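Local coordinates for protein ATP-dependent Clp protease proteolytic subunit (Listeria monocytogenes, PDB 4JCR) that probably cleaves peptide bonds as a serine protease, forming the two-ring proteolytic chamber that degrades misfolded proteins with an ATP-driven partner, at residues A[87-92]-A[111-116]. The protein carries 1 engineered substitution. Residues are numbered along the deposited sequence; the frame is centred on the assembly and turned at random.
Sequences GWVASA and TRYMIH
Ser91 OG and His116 NE2 lie 2.7 Å apart in a hydrogen bond. The hydroxyl meets the imidazole at its edge, in the ring plane. Ser91 OG stands anti to the backbone N (chi1 -164°), which aims it across at the histidine. The Met114 chain bends twice and lays CE over one face of the His116 ring near its rim, 3.4 Å above the plane. Ser91 and His116 are the predicted nucleophile and histidine of a ClpP-fold serine protease. On the far side of the imidazole, His116 ND1 makes a weak hydrogen bond to the engineered Asp165, an arrangement consistent with a Ser-His-Asp triad. Ser91 sits right before helix 92-97, where strand 88-90 ends. That strand runs parallel to strand 111-115. Val89 bonds through both its backbone N and O: its N binds Arg112 O at 3.1 Å, and its O accepts from Met114 N at 3.0 Å. Ser91 N donates to Met114 O at 3.1 Å, tying the Ser91 backbone to strand 111-115, which ends just before His116. On one face, Val89 CB packs against Tyr113 CD1 at 3.7 Å. On the other, the Trp88 ring and the Arg112 guanidinium lie side by side, their planes 25° apart, with CZ3 of Trp88 3.6 Å from NH1 of Arg112. The guanidinium also forms salt bridges to Glu65 and Glu135 of a neighbouring subunit.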
ATOM      1  N   GLY A  87      28.839 -22.288  -8.436  1.00 35.58           N
ATOM      2  CA  GLY A  87      27.655 -21.586  -8.940  1.00 35.10           C
ATOM      3  C   GLY A  87      28.048 -20.320  -9.673  1.00 34.46           C
ATOM      4  O   GLY A  87      28.148 -20.303 -10.898  1.00 34.09           O
ATOM      5  N   TRP A  88      28.261 -19.251  -8.913  1.00 34.69           N
ATOM      6  CA  TRP A  88      28.875 -18.038  -9.441  1.00 33.84           C
ATOM      7  C   TRP A  88      29.667 -17.297  -8.403  1.00 33.45           C
ATOM      8  O   TRP A  88      29.391 -17.390  -7.205  1.00 33.33           O
ATOM      9  CB  TRP A  88      27.860 -17.112 -10.124  1.00 34.10           C
ATOM     10  CG  TRP A  88      26.654 -16.696  -9.304  1.00 34.44           C
ATOM     11  CD1 TRP A  88      26.418 -16.907  -7.944  1.00 34.00           C
ATOM     12  CD2 TRP A  88      25.482 -15.937  -9.776  1.00 34.55           C
ATOM     13  NE1 TRP A  88      25.214 -16.369  -7.563  1.00 34.00           N
ATOM     14  CE2 TRP A  88      24.603 -15.770  -8.611  1.00 34.69           C
ATOM     15  CE3 TRP A  88      25.084 -15.410 -11.002  1.00 34.63           C
ATOM     16  CZ2 TRP A  88      23.391 -15.098  -8.695  1.00 34.95           C
ATOM     17  CZ3 TRP A  88      23.858 -14.736 -11.073  1.00 34.70           C
ATOM     18  CH2 TRP A  88      23.032 -14.588  -9.947  1.00 34.89           C
ATOM     19  N   VAL A  89      30.684 -16.579  -8.867  1.00 32.85           N
ATOM     20  CA  VAL A  89      31.480 -15.698  -8.021  1.00 33.28           C
ATOM     21  C   VAL A  89      31.632 -14.384  -8.781  1.00 34.48           C
ATOM     22  O   VAL A  89      32.285 -14.335  -9.826  1.00 34.90           O
ATOM     23  CB  VAL A  89      32.875 -16.288  -7.701  1.00 32.38           C
ATOM     24  CG1 VAL A  89      33.598 -15.416  -6.684  1.00 31.92           C
ATOM     25  CG2 VAL A  89      32.770 -17.719  -7.188  1.00 31.31           C
ATOM     26  N   ALA A  90      31.024 -13.323  -8.263  1.00 35.20           N
ATOM     27  CA  ALA A  90      30.981 -12.055  -8.989  1.00 35.80           C
ATOM     28  C   ALA A  90      31.198 -10.851  -8.089  1.00 36.42           C
ATOM     29  O   ALA A  90      30.835 -10.870  -6.913  1.00 36.21           O
ATOM     30  CB  ALA A  90      29.664 -11.921  -9.746  1.00 35.51           C
ATOM     31  N   SER A  91      31.806  -9.812  -8.662  1.00 37.53           N
ATOM     32  CA  SER A  91      31.958  -8.507  -8.015  1.00 38.39           C
ATOM     33  C   SER A  91      32.621  -8.608  -6.633  1.00 38.54           C
ATOM     34  O   SER A  91      33.777  -9.026  -6.536  1.00 39.11           O
ATOM     35  CB  SER A  91      30.603  -7.790  -7.965  1.00 39.83           C
ATOM     36  OG  SER A  91      30.759  -6.413  -7.685  1.00 42.46           O
ATOM     37  N   ALA A  92      31.898  -8.249  -5.570  1.00 37.75           N
ATOM     38  CA  ALA A  92      32.436  -8.324  -4.205  1.00 37.57           C
ATOM     39  C   ALA A  92      32.821  -9.750  -3.804  1.00 37.69           C
ATOM     40  O   ALA A  92      33.708  -9.952  -2.970  1.00 37.73           O
ATOM     41  CB  ALA A  92      31.458  -7.728  -3.202  1.00 38.11           C
ATOM     42  N   THR A 111      30.513 -23.344 -12.689  1.00 38.10           N
ATOM     43  CA  THR A 111      30.668 -22.031 -12.082  1.00 37.55           C
ATOM     44  C   THR A 111      31.046 -21.007 -13.144  1.00 38.27           C
ATOM     45  O   THR A 111      31.852 -21.292 -14.034  1.00 38.01           O
ATOM     46  CB  THR A 111      31.765 -22.038 -10.994  1.00 36.47           C
ATOM     47  OG1 THR A 111      31.616 -23.194 -10.158  1.00 35.64           O
ATOM     48  CG2 THR A 111      31.694 -20.782 -10.135  1.00 35.50           C
ATOM     49  N   ARG A 112      30.453 -19.822 -13.045  1.00 38.07           N
ATOM     50  CA  ARG A 112      30.877 -18.682 -13.847  1.00 38.24           C
ATOM     51  C   ARG A 112      31.365 -17.544 -12.952  1.00 37.51           C
ATOM     52  O   ARG A 112      30.948 -17.420 -11.799  1.00 36.71           O
ATOM     53  CB  ARG A 112      29.778 -18.220 -14.818  1.00 38.93           C
ATOM     54  CG  ARG A 112      28.396 -18.034 -14.210  1.00 39.70           C
ATOM     55  CD  ARG A 112      27.465 -17.369 -15.211  1.00 40.20           C
ATOM     56  NE  ARG A 112      26.166 -17.033 -14.629  1.00 40.06           N
ATOM     57  CZ  ARG A 112      25.359 -16.077 -15.086  1.00 40.11           C
ATOM     58  NH1 ARG A 112      24.196 -15.851 -14.491  1.00 38.55           N
ATOM     59  NH2 ARG A 112      25.711 -15.341 -16.134  1.00 40.16           N
ATOM     60  N   TYR A 113      32.273 -16.738 -13.491  1.00 36.84           N
ATOM     61  CA  TYR A 113      32.936 -15.681 -12.740  1.00 37.58           C
ATOM     62  C   TYR A 113      32.690 -14.341 -13.409  1.00 38.98           C
ATOM     63  O   TYR A 113      32.511 -14.274 -14.626  1.00 39.46           O
ATOM     64  CB  TYR A 113      34.441 -15.966 -12.654  1.00 36.22           C
ATOM     65  CG  TYR A 113      34.774 -17.148 -11.773  1.00 35.00           C
ATOM     66  CD1 TYR A 113      35.260 -16.955 -10.483  1.00 34.87           C
ATOM     67  CD2 TYR A 113      34.586 -18.457 -12.217  1.00 34.77           C
ATOM     68  CE1 TYR A 113      35.558 -18.027  -9.663  1.00 33.88           C
ATOM     69  CE2 TYR A 113      34.881 -19.540 -11.401  1.00 34.46           C
ATOM     70  CZ  TYR A 113      35.365 -19.313 -10.124  1.00 33.83           C
ATOM     71  OH  TYR A 113      35.666 -20.369  -9.299  1.00 34.66           O
ATOM     72  N   MET A 114      32.664 -13.276 -12.616  1.00 40.68           N
ATOM     73  CA  MET A 114      32.493 -11.940 -13.171  1.00 44.22           C
ATOM     74  C   MET A 114      33.280 -10.889 -12.410  1.00 44.98           C
ATOM     75  O   MET A 114      33.219 -10.811 -11.183  1.00 44.95           O
ATOM     76  CB  MET A 114      31.015 -11.536 -13.225  1.00 45.91           C
ATOM     77  CG  MET A 114      30.751 -10.333 -14.126  1.00 48.67           C
ATOM     78  SD  MET A 114      29.569  -9.143 -13.464  1.00 51.89           S
ATOM     79  CE  MET A 114      30.322  -8.753 -11.890  1.00 51.94           C
ATOM     80  N   ILE A 115      34.023 -10.087 -13.162  1.00 46.93           N
ATOM     81  CA  ILE A 115      34.636  -8.878 -12.634  1.00 49.06           C
ATOM     82  C   ILE A 115      33.989  -7.678 -13.319  1.00 50.23           C
ATOM     83  O   ILE A 115      33.617  -7.751 -14.493  1.00 49.39           O
ATOM     84  CB  ILE A 115      36.173  -8.872 -12.808  1.00 48.77           C
ATOM     85  CG1 ILE A 115      36.573  -9.138 -14.268  1.00 48.92           C
ATOM     86  CG2 ILE A 115      36.808  -9.897 -11.877  1.00 50.06           C
ATOM     87  CD1 ILE A 115      38.053  -8.971 -14.557  1.00 48.44           C
ATOM     88  N   HIS A 116      33.821  -6.592 -12.573  1.00 54.23           N
ATOM     89  CA  HIS A 116      33.252  -5.361 -13.117  1.00 58.86           C
ATOM     90  C   HIS A 116      33.564  -4.190 -12.231  1.00 62.48           C
ATOM     91  O   HIS A 116      34.086  -4.367 -11.126  1.00 63.73           O
ATOM     92  CB  HIS A 116      31.742  -5.513 -13.359  1.00 59.01           C
ATOM     93  CG  HIS A 116      30.885  -5.347 -12.119  1.00 60.28           C
ATOM     94  ND1 HIS A 116      29.611  -4.919 -12.179  1.00 60.90           N
ATOM     95  CD2 HIS A 116      31.161  -5.566 -10.768  1.00 60.36           C
ATOM     96  CE1 HIS A 116      29.094  -4.868 -10.937  1.00 60.90           C
ATOM     97  NE2 HIS A 116      30.043  -5.260 -10.074  1.00 60.09           N
TER